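Thermophilic dibenzothiophene desulfurization enzyme C (Paenibacillus sp. A11-2, PDB 5XDC) probably catalyses the stepwise, FMNH2- and O2-dependent oxidation of dibenzothiophene to its 5-oxide and then its 5,5-dioxide. Local coordinates at residues B[340-345]-B[396-401]; B[125-130]-B[215-220]; B[300-305]-B[349-354]; B[22-27]-B[52-57]. All blocks are in the same frame, centred on the assembly; numbering follows the deposited sequence. Where two conformers were deposited one is given.

In the fold
From the N terminus, interaction 4 comes first, tying helix 16-38 to the turn that follows helix 43-52 within the N-terminal helical domain and closing a mostly helical loop. Interaction 2 follows in series, closing a loop rich in strand and joining the two sheets of the middle domain. The last two contacts cross in the C-terminal helical domain: 300-305, 340-345, 349-354 and 396-401 alternate along the chain. Helix 331-363 is shared, meeting helix 391-404 in interaction 1 and helix 293-324 in interaction 3, and both contacts also touch the second subunit. Interaction 2 approaches both interactions 1 and 4 to about 9 Å between nearest atoms, without touching either.

Interaction 1 (B[340-345]-B[396-401])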
loop_
_atom_site.group_PDB
_atom_site.type_symbol
_atom_site.label_atom_id
_atom_site.label_comp_id
_atom_site.label_asym_id
_atom_site.label_seq_id
_atom_site.Cartn_x
_atom_site.Cartn_y
_atom_site.Cartn_z
ATOM N N GLN B 340 -23.111 -3.055 1.456
ATOM C CA GLN B 340 -22.535 -3.640 0.248
ATOM C C GLN B 340 -22.134 -2.560 -0.754
ATOM O O GLN B 340 -21.100 -2.681 -1.419
ATOM C CB GLN B 340 -23.514 -4.617 -0.401
ATOM C CG GLN B 340 -23.716 -5.945 0.345
ATOM C CD GLN B 340 -22.468 -6.839 0.399
ATOM O OE1 GLN B 340 -21.825 -7.126 -0.625
ATOM N NE2 GLN B 340 -22.131 -7.299 1.601
ATOM N N VAL B 341 -22.953 -1.511 -0.890
ATOM C CA VAL B 341 -22.632 -0.403 -1.788
ATOM C C VAL B 341 -21.405 0.347 -1.284
ATOM O O VAL B 341 -20.499 0.672 -2.057
ATOM C CB VAL B 341 -23.841 0.543 -1.927
ATOM C CG1 VAL B 341 -23.444 1.853 -2.615
ATOM C CG2 VAL B 341 -24.962 -0.146 -2.706
ATOM N N ALA B 342 -21.376 0.650 0.009
ATOM C CA ALA B 342 -20.232 1.348 0.587
ATOM C C ALA B 342 -18.954 0.565 0.340
ATOM O O ALA B 342 -17.922 1.140 -0.024
ATOM C CB ALA B 342 -20.450 1.561 2.078
ATOM N N SER B 343 -19.017 -0.759 0.508
ATOM C CA SER B 343 -17.841 -1.589 0.282
ATOM C C SER B 343 -17.364 -1.471 -1.158
ATOM O O SER B 343 -16.170 -1.279 -1.418
ATOM C CB SER B 343 -18.151 -3.046 0.622
ATOM O OG SER B 343 -18.416 -3.228 2.005
ATOM N N ALA B 344 -18.289 -1.589 -2.117
ATOM C CA ALA B 344 -17.923 -1.444 -3.515
ATOM C C ALA B 344 -17.342 -0.062 -3.794
ATOM O O ALA B 344 -16.356 0.068 -4.536
ATOM C CB ALA B 344 -19.140 -1.707 -4.400
ATOM N N LYS B 345 -17.931 0.986 -3.203
ATOM C CA LYS B 345 -17.424 2.334 -3.430
ATOM C C LYS B 345 -16.015 2.503 -2.878
ATOM O O LYS B 345 -15.179 3.168 -3.500
ATOM C CB LYS B 345 -18.346 3.361 -2.793
ATOM C CG LYS B 345 -18.077 4.779 -3.261
ATOM C CD LYS B 345 -18.795 5.764 -2.394
ATOM C CE LYS B 345 -18.567 7.159 -2.876
ATOM N NZ LYS B 345 -19.093 8.123 -1.917
ATOM N N ARG B 396 -15.562 3.744 7.907
ATOM C CA ARG B 396 -16.076 3.651 9.273
ATOM C C ARG B 396 -17.446 2.981 9.307
ATOM O O ARG B 396 -17.726 2.177 10.200
ATOM C CB ARG B 396 -16.162 5.035 9.925
ATOM C CG ARG B 396 -16.504 4.982 11.430
ATOM C CD ARG B 396 -16.714 6.364 12.041
ATOM N NE ARG B 396 -16.803 6.297 13.503
ATOM C CZ ARG B 396 -17.883 5.904 14.177
ATOM N NH1 ARG B 396 -18.988 5.542 13.538
ATOM N NH2 ARG B 396 -17.860 5.873 15.501
ATOM N N GLU B 397 -18.307 3.304 8.345
ATOM C CA GLU B 397 -19.643 2.723 8.308
ATOM C C GLU B 397 -19.588 1.213 8.091
ATOM O O GLU B 397 -20.301 0.453 8.758
ATOM C CB GLU B 397 -20.473 3.430 7.236
ATOM C CG GLU B 397 -20.851 4.857 7.652
ATOM C CD GLU B 397 -21.100 5.826 6.486
ATOM O OE1 GLU B 397 -21.102 5.421 5.299
ATOM O OE2 GLU B 397 -21.288 7.021 6.789
ATOM N N VAL B 398 -18.742 0.751 7.178
ATOM C CA VAL B 398 -18.614 -0.691 6.996
ATOM C C VAL B 398 -18.023 -1.335 8.248
ATOM O O VAL B 398 -18.437 -2.424 8.653
ATOM C CB VAL B 398 -17.785 -0.999 5.742
ATOM C CG1 VAL B 398 -17.553 -2.490 5.595
ATOM C CG2 VAL B 398 -18.496 -0.455 4.490
ATOM N N GLY B 399 -17.047 -0.683 8.884
ATOM C CA GLY B 399 -16.464 -1.259 10.089
ATOM C C GLY B 399 -17.442 -1.313 11.247
ATOM O O GLY B 399 -17.467 -2.286 12.011
ATOM N N ASN B 400 -18.247 -0.267 11.402
ATOM C CA ASN B 400 -19.244 -0.222 12.467
ATOM C C ASN B 400 -20.283 -1.321 12.275
ATOM O O ASN B 400 -20.756 -1.920 13.249
ATOM C CB ASN B 400 -19.904 1.156 12.486
ATOM C CG ASN B 400 -20.517 1.510 13.826
ATOM O OD1 ASN B 400 -20.176 0.946 14.870
ATOM N ND2 ASN B 400 -21.428 2.487 13.802
ATOM N N TRP B 401 -20.640 -1.610 11.026
ATOM C CA TRP B 401 -21.513 -2.747 10.755
ATOM C C TRP B 401 -20.817 -4.071 11.071
ATOM O O TRP B 401 -21.365 -4.925 11.784
ATOM C CB TRP B 401 -21.970 -2.723 9.297
ATOM C CG TRP B 401 -22.535 -4.031 8.879
ATOM C CD1 TRP B 401 -23.789 -4.506 9.150
ATOM C CD2 TRP B 401 -21.861 -5.057 8.145
ATOM N NE1 TRP B 401 -23.933 -5.765 8.613
ATOM C CE2 TRP B 401 -22.766 -6.123 7.990
ATOM C CE3 TRP B 401 -20.581 -5.172 7.591
ATOM C CZ2 TRP B 401 -22.429 -7.293 7.310
ATOM C CZ3 TRP B 401 -20.250 -6.327 6.908
ATOM C CH2 TRP B 401 -21.170 -7.373 6.774
#
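The hydroxyl of S343 is hydrogen-bonded to the carbonyl oxygen of V339, one turn earlier, while the same OG rests against the forked side chain of V398. With OG anti to the carbonyl carbon (chi1 -66°), the hydroxyl lies beside the backbone N, within reach of that carbonyl. Both branches of V398 come up to it: CG2 stands 3.7 Å from S343 OG and CG1 3.8 Å from the same oxygen. CG2 also meets the methyl of A342, with 3.7 Å between A342 CB and V398 CG2, and therefore packs against two successive residues of helix 331-363. V398 sits on helix 391-404, and its CG1, anti to the backbone N (chi1 176°), leaves CG2 as the branch common to both partners. The small A342 and S343 are consistent with the close approach of these C-terminal domain helices, 6.8 Å between the CA atoms of S343 and V398. In the tetramer, A304 of the second subunit packs on S343 and G300 of that subunit on V398. With the buried hydroxyl satisfied in its own helix, the join rests on van der Waals packing of the V398 methyls against A342 CB and S343 OG, not on polar pairing.

Interaction 2 (B[125-130]-B[215-220])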
loop_
_atom_site.group_PDB
_atom_site.type_symbol
_atom_site.label_atom_id
_atom_site.label_comp_id
_atom_site.label_asym_id
_atom_site.label_seq_id
_atom_site.Cartn_x
_atom_site.Cartn_y
_atom_site.Cartn_z
ATOM N N GLY B 125 -31.903 17.505 -13.890
ATOM C CA GLY B 125 -30.826 18.130 -13.153
ATOM C C GLY B 125 -31.133 18.230 -11.664
ATOM O O GLY B 125 -32.253 17.966 -11.207
ATOM N N ASN B 126 -30.108 18.626 -10.899
ATOM C CA ASN B 126 -30.132 18.524 -9.449
ATOM C C ASN B 126 -29.804 19.877 -8.834
ATOM O O ASN B 126 -28.810 20.505 -9.216
ATOM C CB ASN B 126 -29.128 17.452 -9.002
ATOM C CG ASN B 126 -29.192 17.173 -7.543
ATOM O OD1 ASN B 126 -28.423 17.736 -6.763
ATOM N ND2 ASN B 126 -30.105 16.291 -7.146
ATOM N N ALA B 127 -30.632 20.325 -7.887
ATOM C CA ALA B 127 -30.398 21.597 -7.194
ATOM C C ALA B 127 -31.073 21.665 -5.834
ATOM O O ALA B 127 -32.032 22.406 -5.670
ATOM C CB ALA B 127 -30.876 22.737 -8.050
ATOM N N SER B 128 -30.595 20.938 -4.835
ATOM C CA SER B 128 -29.445 20.060 -4.899
ATOM C C SER B 128 -29.610 19.079 -3.754
ATOM O O SER B 128 -30.064 19.468 -2.677
ATOM C CB SER B 128 -28.134 20.834 -4.749
ATOM O OG SER B 128 -27.063 19.950 -4.446
ATOM N N SER B 129 -29.259 17.813 -3.966
ATOM C CA SER B 129 -29.319 16.833 -2.889
ATOM C C SER B 129 -27.976 16.661 -2.204
ATOM O O SER B 129 -27.814 15.741 -1.394
ATOM C CB SER B 129 -29.830 15.487 -3.411
ATOM O OG SER B 129 -29.165 15.063 -4.572
ATOM N N GLU B 130 -27.024 17.545 -2.494
ATOM C CA GLU B 130 -25.663 17.489 -1.962
ATOM C C GLU B 130 -25.426 18.736 -1.121
ATOM O O GLU B 130 -24.795 19.695 -1.568
ATOM C CB GLU B 130 -24.674 17.365 -3.118
ATOM C CG GLU B 130 -24.792 16.004 -3.761
ATOM C CD GLU B 130 -24.123 15.877 -5.102
ATOM O OE1 GLU B 130 -23.466 16.835 -5.576
ATOM O OE2 GLU B 130 -24.255 14.789 -5.688
ATOM N N VAL B 215 -27.195 27.480 -8.258
ATOM C CA VAL B 215 -28.489 27.918 -8.768
ATOM C C VAL B 215 -29.071 28.863 -7.735
ATOM O O VAL B 215 -29.105 28.540 -6.543
ATOM C CB VAL B 215 -29.451 26.741 -9.017
ATOM C CG1 VAL B 215 -30.856 27.255 -9.384
ATOM C CG2 VAL B 215 -28.916 25.840 -10.109
ATOM N N THR B 216 -29.526 30.029 -8.187
ATOM C CA THR B 216 -30.089 31.034 -7.304
ATOM C C THR B 216 -31.594 31.056 -7.502
ATOM O O THR B 216 -32.066 31.159 -8.642
ATOM C CB THR B 216 -29.502 32.421 -7.582
ATOM O OG1 THR B 216 -28.090 32.402 -7.297
ATOM C CG2 THR B 216 -30.170 33.464 -6.688
ATOM N N PHE B 217 -32.325 30.913 -6.403
ATOM C CA PHE B 217 -33.785 30.965 -6.403
ATOM C C PHE B 217 -34.209 32.313 -5.836
ATOM O O PHE B 217 -33.941 32.604 -4.665
ATOM C CB PHE B 217 -34.376 29.831 -5.561
ATOM C CG PHE B 217 -33.995 28.452 -6.035
ATOM C CD1 PHE B 217 -32.799 27.882 -5.654
ATOM C CD2 PHE B 217 -34.838 27.731 -6.868
ATOM C CE1 PHE B 217 -32.447 26.619 -6.090
ATOM C CE2 PHE B 217 -34.486 26.461 -7.315
ATOM C CZ PHE B 217 -33.290 25.911 -6.927
ATOM N N SER B 218 -34.869 33.126 -6.659
ATOM C CA SER B 218 -35.399 34.417 -6.228
ATOM C C SER B 218 -36.924 34.387 -6.287
ATOM O O SER B 218 -37.507 34.602 -7.347
ATOM C CB SER B 218 -34.844 35.530 -7.107
ATOM O OG SER B 218 -33.450 35.633 -6.933
ATOM N N GLY B 219 -37.555 34.146 -5.144
ATOM C CA GLY B 219 -39.010 34.128 -5.089
ATOM C C GLY B 219 -39.625 33.089 -6.002
ATOM O O GLY B 219 -40.669 33.337 -6.619
ATOM N N VAL B 220 -39.005 31.916 -6.091
ATOM C CA VAL B 220 -39.453 30.871 -7.003
ATOM C C VAL B 220 -40.654 30.168 -6.386
ATOM O O VAL B 220 -40.578 29.652 -5.267
ATOM C CB VAL B 220 -38.311 29.880 -7.288
ATOM C CG1 VAL B 220 -38.799 28.661 -8.014
ATOM C CG2 VAL B 220 -37.260 30.574 -8.127
#
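A127 joins the two sheets of the middle, beta-rich domain of this acyl-CoA dehydrogenase-like fold by setting its methyl against V215 and F217. Strand 124-127 belongs to the six-stranded mixed sheet, strand 215-217 to the three-stranded antiparallel one. A127 CB lies 4.2 Å from V215 CG2 and 4.1 Å from F217 CZ, the far end of the phenyl ring. CG of F217, anti to the carbonyl carbon (chi1 -60°), carries the ring toward strand 124-127 with its plane turned across the CA-CB bond (chi2 84°), and CZ also comes within 3.9 Å of A127 O, which approaches the ring obliquely. V170 of strand 167-174 packs on F217 as well. Beyond A127 the chain passes through a cis peptide before S128 and turns a corner. N126 grips S129 twice: S129 N donates to N126 OD1 at 2.9 Å, an Asx motif, and N126 ND2 donates to S129 OG at 3.0 Å, with that oxygen tilted out of the amide plane. The paired bonds fix the rotation of the N126 amide, whose ND2 also reaches N97. In the flavin complex of this protein N126, S128 and S129 bind FMN, while E130 here lines the indole pocket. S128 OG, hydrogen-bonded with F158 O, accepts from E130 N at 3.1 Å (N-H...O angle 161°), forming an ST turn.

Interaction 3 (B[300-305]-B[349-354]); sequences GEFAAQ and TRLVIE
Two long antiparallel helices of the C-terminal helical domain meet where F302 and Q305 of helix 293-324 face L351 and E354 of helix 331-363. The main apolar touch is between F302 CD1 and L351 CD1, 3.8 Å apart, the methyl approaching the ring obliquely as the two side chains run past each other in opposite directions. The same methyl reaches the stem of the glutamine, with 3.9 Å from L351 CD1 to Q305 CB. L351 carries CG anti to its backbone nitrogen (chi1 174°), which brings CD1 across to both partners. Such packing belongs to the helix bundle of acyl-CoA dehydrogenase-like proteins; here the segment axes approach to 10.8 Å, with 150° between their N-to-C directions. F302 and E354 cross at about a right angle, F302 CE1 lying 4.0 Å from E354 CB. Replacing F302 by alanine would probably open a gap beside L351 CD1 and strip E354 CB of its apolar cover. At the partly exposed border a water spends its hydrogens on both helices, donating to Q305 OE1 at 2.9 Å and to E354 OE1 at 2.8 Å. E354 OE1 has a second partner in R358, a salt bridge within its own helix. On the other helix, Q305 packs on V347 of the second subunit.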
loop_
_atom_site.group_PDB
_atom_site.type_symbol
_atom_site.label_atom_id
_atom_site.label_comp_id
_atom_site.label_asym_id
_atom_site.label_seq_id
_atom_site.Cartn_x
_atom_site.Cartn_y
_atom_site.Cartn_z
ATOM N N GLY B 300 -0.985 -5.775 -14.724
ATOM C CA GLY B 300 -1.612 -6.943 -14.128
ATOM C C GLY B 300 -2.256 -6.634 -12.793
ATOM O O GLY B 300 -3.385 -7.057 -12.526
ATOM N N GLU B 301 -1.551 -5.895 -11.935
ATOM C CA GLU B 301 -2.101 -5.560 -10.623
ATOM C C GLU B 301 -3.415 -4.807 -10.765
ATOM O O GLU B 301 -4.415 -5.145 -10.119
ATOM C CB GLU B 301 -1.101 -4.724 -9.826
ATOM N N PHE B 302 -3.429 -3.778 -11.609
ATOM C CA PHE B 302 -4.617 -2.946 -11.722
ATOM C C PHE B 302 -5.727 -3.630 -12.514
ATOM O O PHE B 302 -6.901 -3.513 -12.142
ATOM C CB PHE B 302 -4.254 -1.600 -12.333
ATOM C CG PHE B 302 -3.476 -0.725 -11.404
ATOM C CD1 PHE B 302 -3.945 -0.469 -10.140
ATOM C CD2 PHE B 302 -2.262 -0.173 -11.790
ATOM C CE1 PHE B 302 -3.241 0.331 -9.274
ATOM C CE2 PHE B 302 -1.559 0.631 -10.922
ATOM C CZ PHE B 302 -2.038 0.869 -9.665
ATOM N N ALA B 303 -5.396 -4.361 -13.582
ATOM C CA ALA B 303 -6.429 -5.095 -14.310
ATOM C C ALA B 303 -7.092 -6.147 -13.422
ATOM O O ALA B 303 -8.310 -6.342 -13.483
ATOM C CB ALA B 303 -5.832 -5.736 -15.558
ATOM N N ALA B 304 -6.308 -6.831 -12.587
ATOM C CA ALA B 304 -6.882 -7.835 -11.692
ATOM C C ALA B 304 -7.846 -7.200 -10.700
ATOM O O ALA B 304 -8.967 -7.686 -10.501
ATOM C CB ALA B 304 -5.766 -8.559 -10.945
ATOM N N GLN B 305 -7.403 -6.137 -10.023
ATOM C CA GLN B 305 -8.289 -5.443 -9.100
ATOM C C GLN B 305 -9.542 -4.942 -9.808
ATOM O O GLN B 305 -10.642 -5.029 -9.255
ATOM C CB GLN B 305 -7.556 -4.288 -8.429
ATOM C CG GLN B 305 -6.453 -4.733 -7.511
ATOM C CD GLN B 305 -5.726 -3.553 -6.904
ATOM O OE1 GLN B 305 -4.542 -3.361 -7.139
ATOM N NE2 GLN B 305 -6.444 -2.745 -6.133
ATOM N N THR B 349 -12.950 3.485 -5.204
ATOM C CA THR B 349 -12.274 4.754 -4.943
ATOM C C THR B 349 -10.768 4.547 -4.863
ATOM O O THR B 349 -10.001 5.217 -5.560
ATOM C CB THR B 349 -12.793 5.377 -3.644
ATOM O OG1 THR B 349 -14.177 5.744 -3.786
ATOM C CG2 THR B 349 -11.986 6.630 -3.266
ATOM N N ARG B 350 -10.326 3.624 -4.011
ATOM C CA ARG B 350 -8.892 3.372 -3.887
ATOM C C ARG B 350 -8.305 2.962 -5.222
ATOM O O ARG B 350 -7.220 3.429 -5.608
ATOM C CB ARG B 350 -8.628 2.285 -2.842
ATOM C CG ARG B 350 -9.111 2.624 -1.432
ATOM C CD ARG B 350 -8.556 3.950 -0.949
ATOM N NE ARG B 350 -8.708 4.137 0.493
ATOM C CZ ARG B 350 -8.670 5.323 1.091
ATOM N NH1 ARG B 350 -8.495 6.423 0.369
ATOM N NH2 ARG B 350 -8.802 5.411 2.411
ATOM N N LEU B 351 -9.025 2.115 -5.962
ATOM C CA LEU B 351 -8.510 1.616 -7.231
ATOM C C LEU B 351 -8.314 2.750 -8.229
ATOM O O LEU B 351 -7.239 2.894 -8.821
ATOM C CB LEU B 351 -9.456 0.551 -7.807
ATOM C CG LEU B 351 -9.062 0.090 -9.207
ATOM C CD1 LEU B 351 -7.666 -0.505 -9.185
ATOM C CD2 LEU B 351 -10.093 -0.902 -9.753
ATOM N N VAL B 352 -9.344 3.571 -8.436
ATOM C CA VAL B 352 -9.250 4.558 -9.506
ATOM C C VAL B 352 -8.218 5.623 -9.160
ATOM O O VAL B 352 -7.498 6.102 -10.040
ATOM C CB VAL B 352 -10.628 5.170 -9.835
ATOM C CG1 VAL B 352 -11.136 6.100 -8.744
ATOM C CG2 VAL B 352 -10.550 5.911 -11.169
ATOM N N ILE B 353 -8.105 5.993 -7.880
ATOM C CA ILE B 353 -7.156 7.039 -7.503
ATOM C C ILE B 353 -5.716 6.540 -7.660
ATOM O O ILE B 353 -4.843 7.278 -8.133
ATOM C CB ILE B 353 -7.449 7.535 -6.072
ATOM C CG1 ILE B 353 -8.795 8.280 -6.006
ATOM C CG2 ILE B 353 -6.329 8.436 -5.541
ATOM C CD1 ILE B 353 -8.905 9.503 -6.913
ATOM N N GLU B 354 -5.451 5.277 -7.300
ATOM C CA GLU B 354 -4.109 4.711 -7.462
ATOM C C GLU B 354 -3.766 4.533 -8.933
ATOM O O GLU B 354 -2.688 4.926 -9.388
ATOM C CB GLU B 354 -4.010 3.357 -6.741
ATOM C CG GLU B 354 -4.071 3.455 -5.251
ATOM C CD GLU B 354 -3.948 2.100 -4.561
ATOM O OE1 GLU B 354 -3.833 1.072 -5.265
ATOM O OE2 GLU B 354 -3.968 2.067 -3.309
HETATM O O HOH W 1 -2.824 -1.493 -5.643
#

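Interaction 4 (B[22-27]-B[52-57])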
loop_
_atom_site.group_PDB
_atom_site.type_symbol
_atom_site.label_atom_id
_atom_site.label_comp_id
_atom_site.label_asym_id
_atom_site.label_seq_id
_atom_site.Cartn_x
_atom_site.Cartn_y
_atom_site.Cartn_z
ATOM N N THR B 22 -22.741 2.034 -25.675
ATOM C CA THR B 22 -21.399 1.824 -26.202
ATOM C C THR B 22 -21.137 2.722 -27.400
ATOM O O THR B 22 -20.056 3.317 -27.516
ATOM C CB THR B 22 -21.207 0.348 -26.567
ATOM O OG1 THR B 22 -21.192 -0.439 -25.373
ATOM C CG2 THR B 22 -19.898 0.115 -27.311
ATOM N N GLU B 23 -22.114 2.834 -28.305
ATOM C CA GLU B 23 -21.941 3.701 -29.466
ATOM C C GLU B 23 -21.866 5.162 -29.050
ATOM O O GLU B 23 -21.042 5.916 -29.576
ATOM C CB GLU B 23 -23.078 3.483 -30.468
ATOM C CG GLU B 23 -22.938 4.309 -31.745
ATOM C CD GLU B 23 -21.569 4.186 -32.391
ATOM O OE1 GLU B 23 -20.866 5.217 -32.519
ATOM O OE2 GLU B 23 -21.192 3.057 -32.763
ATOM N N LEU B 24 -22.711 5.586 -28.104
ATOM C CA LEU B 24 -22.605 6.950 -27.584
ATOM C C LEU B 24 -21.199 7.212 -27.039
ATOM O O LEU B 24 -20.566 8.222 -27.372
ATOM C CB LEU B 24 -23.651 7.190 -26.496
ATOM C CG LEU B 24 -25.090 7.441 -26.951
ATOM C CD1 LEU B 24 -26.007 7.352 -25.759
ATOM C CD2 LEU B 24 -25.222 8.791 -27.615
ATOM N N ALA B 25 -20.693 6.294 -26.211
ATOM C CA ALA B 25 -19.369 6.453 -25.611
ATOM C C ALA B 25 -18.277 6.544 -26.674
ATOM O O ALA B 25 -17.336 7.340 -26.553
ATOM C CB ALA B 25 -19.107 5.285 -24.665
ATOM N N LYS B 26 -18.380 5.719 -27.716
ATOM C CA LYS B 26 -17.472 5.805 -28.854
ATOM C C LYS B 26 -17.411 7.221 -29.417
ATOM O O LYS B 26 -16.327 7.771 -29.638
ATOM C CB LYS B 26 -17.936 4.810 -29.921
ATOM C CG LYS B 26 -16.901 4.409 -30.951
ATOM C CD LYS B 26 -17.285 3.102 -31.676
ATOM C CE LYS B 26 -17.619 1.975 -30.676
ATOM N NZ LYS B 26 -17.477 0.582 -31.198
ATOM N N THR B 27 -18.571 7.832 -29.666
ATOM C CA THR B 27 -18.568 9.181 -30.218
ATOM C C THR B 27 -17.988 10.181 -29.224
ATOM O O THR B 27 -17.268 11.106 -29.615
ATOM C CB THR B 27 -19.981 9.596 -30.645
ATOM O OG1 THR B 27 -20.819 9.804 -29.502
ATOM C CG2 THR B 27 -20.615 8.532 -31.533
ATOM N N SER B 52 -31.128 9.195 -27.913
ATOM C CA SER B 52 -30.845 7.771 -27.781
ATOM C C SER B 52 -31.968 7.012 -27.096
ATOM O O SER B 52 -32.055 5.786 -27.249
ATOM C CB SER B 52 -29.556 7.580 -26.988
ATOM O OG SER B 52 -29.813 7.732 -25.606
ATOM N N GLY B 53 -32.824 7.702 -26.337
ATOM C CA GLY B 53 -33.841 7.052 -25.540
ATOM C C GLY B 53 -33.386 6.542 -24.184
ATOM O O GLY B 53 -34.234 6.230 -23.343
ATOM N N LEU B 54 -32.077 6.495 -23.908
ATOM C CA LEU B 54 -31.614 5.864 -22.679
ATOM C C LEU B 54 -32.020 6.617 -21.410
ATOM O O LEU B 54 -32.051 6.010 -20.334
ATOM C CB LEU B 54 -30.092 5.686 -22.715
ATOM C CG LEU B 54 -29.545 4.773 -23.814
ATOM C CD1 LEU B 54 -28.033 4.618 -23.641
ATOM C CD2 LEU B 54 -30.231 3.415 -23.824
ATOM N N LEU B 55 -32.362 7.906 -21.489
ATOM C CA LEU B 55 -32.834 8.589 -20.286
ATOM C C LEU B 55 -34.117 7.960 -19.754
ATOM O O LEU B 55 -34.454 8.152 -18.580
ATOM C CB LEU B 55 -33.048 10.083 -20.552
ATOM C CG LEU B 55 -31.806 10.885 -20.966
ATOM C CD1 LEU B 55 -32.145 12.266 -21.556
ATOM C CD2 LEU B 55 -30.842 11.064 -19.788
ATOM N N THR B 56 -34.834 7.198 -20.587
ATOM C CA THR B 56 -36.066 6.539 -20.184
ATOM C C THR B 56 -35.843 5.089 -19.758
ATOM O O THR B 56 -36.808 4.329 -19.663
ATOM C CB THR B 56 -37.095 6.585 -21.323
ATOM O OG1 THR B 56 -36.718 5.678 -22.360
ATOM C CG2 THR B 56 -37.207 7.982 -21.921
ATOM N N LEU B 57 -34.590 4.695 -19.479
ATOM C CA LEU B 57 -34.282 3.292 -19.188
ATOM C C LEU B 57 -35.177 2.699 -18.111
ATOM O O LEU B 57 -35.583 1.535 -18.213
ATOM C CB LEU B 57 -32.808 3.137 -18.777
ATOM C CG LEU B 57 -31.841 2.902 -19.941
ATOM C CD1 LEU B 57 -30.384 3.149 -19.531
ATOM C CD2 LEU B 57 -31.989 1.468 -20.466
#
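L24, on helix 16-38, sets its CD1 methyl against the ST turn that S52 forms at the end of helix 43-52, in the N-terminal helical domain. One branch of the leucine does the touching: L24 CD1 lies 3.8 Å from S52 CB and equally near S52 OG, so it meets the serine alongside its CB-OG bond. L54, two residues on, adds its CD1 methyl, which lies 4.0 Å from L24 CD1, the two leucine ends meeting at an angle. A48 of helix 43-52 also packs on L24, and L54 packs in turn on V20 and A21 of helix 16-38.

With the serine OG set between its own backbone N and carbonyl carbon (chi1 79°), the hydroxyl faces the N-H two residues on. S52 OG accepts from L54 N at 3.1 Å, a nearly straight bond with an N-H...O angle of 170°; the hydroxyl is also hydrogen-bonded with I49 O. An alanine at S52 would lack the hydroxyl, and is likely to leave L54 N and I49 O without this partner and the turn freer to shift. G53, at positive phi, carries the chain out of the helix. Its carbonyl oxygen then takes two donors from T56, the backbone N at 3.0 Å and OG1 at 2.7 Å, with T56 OG1 lying in the carbonyl plane of G53.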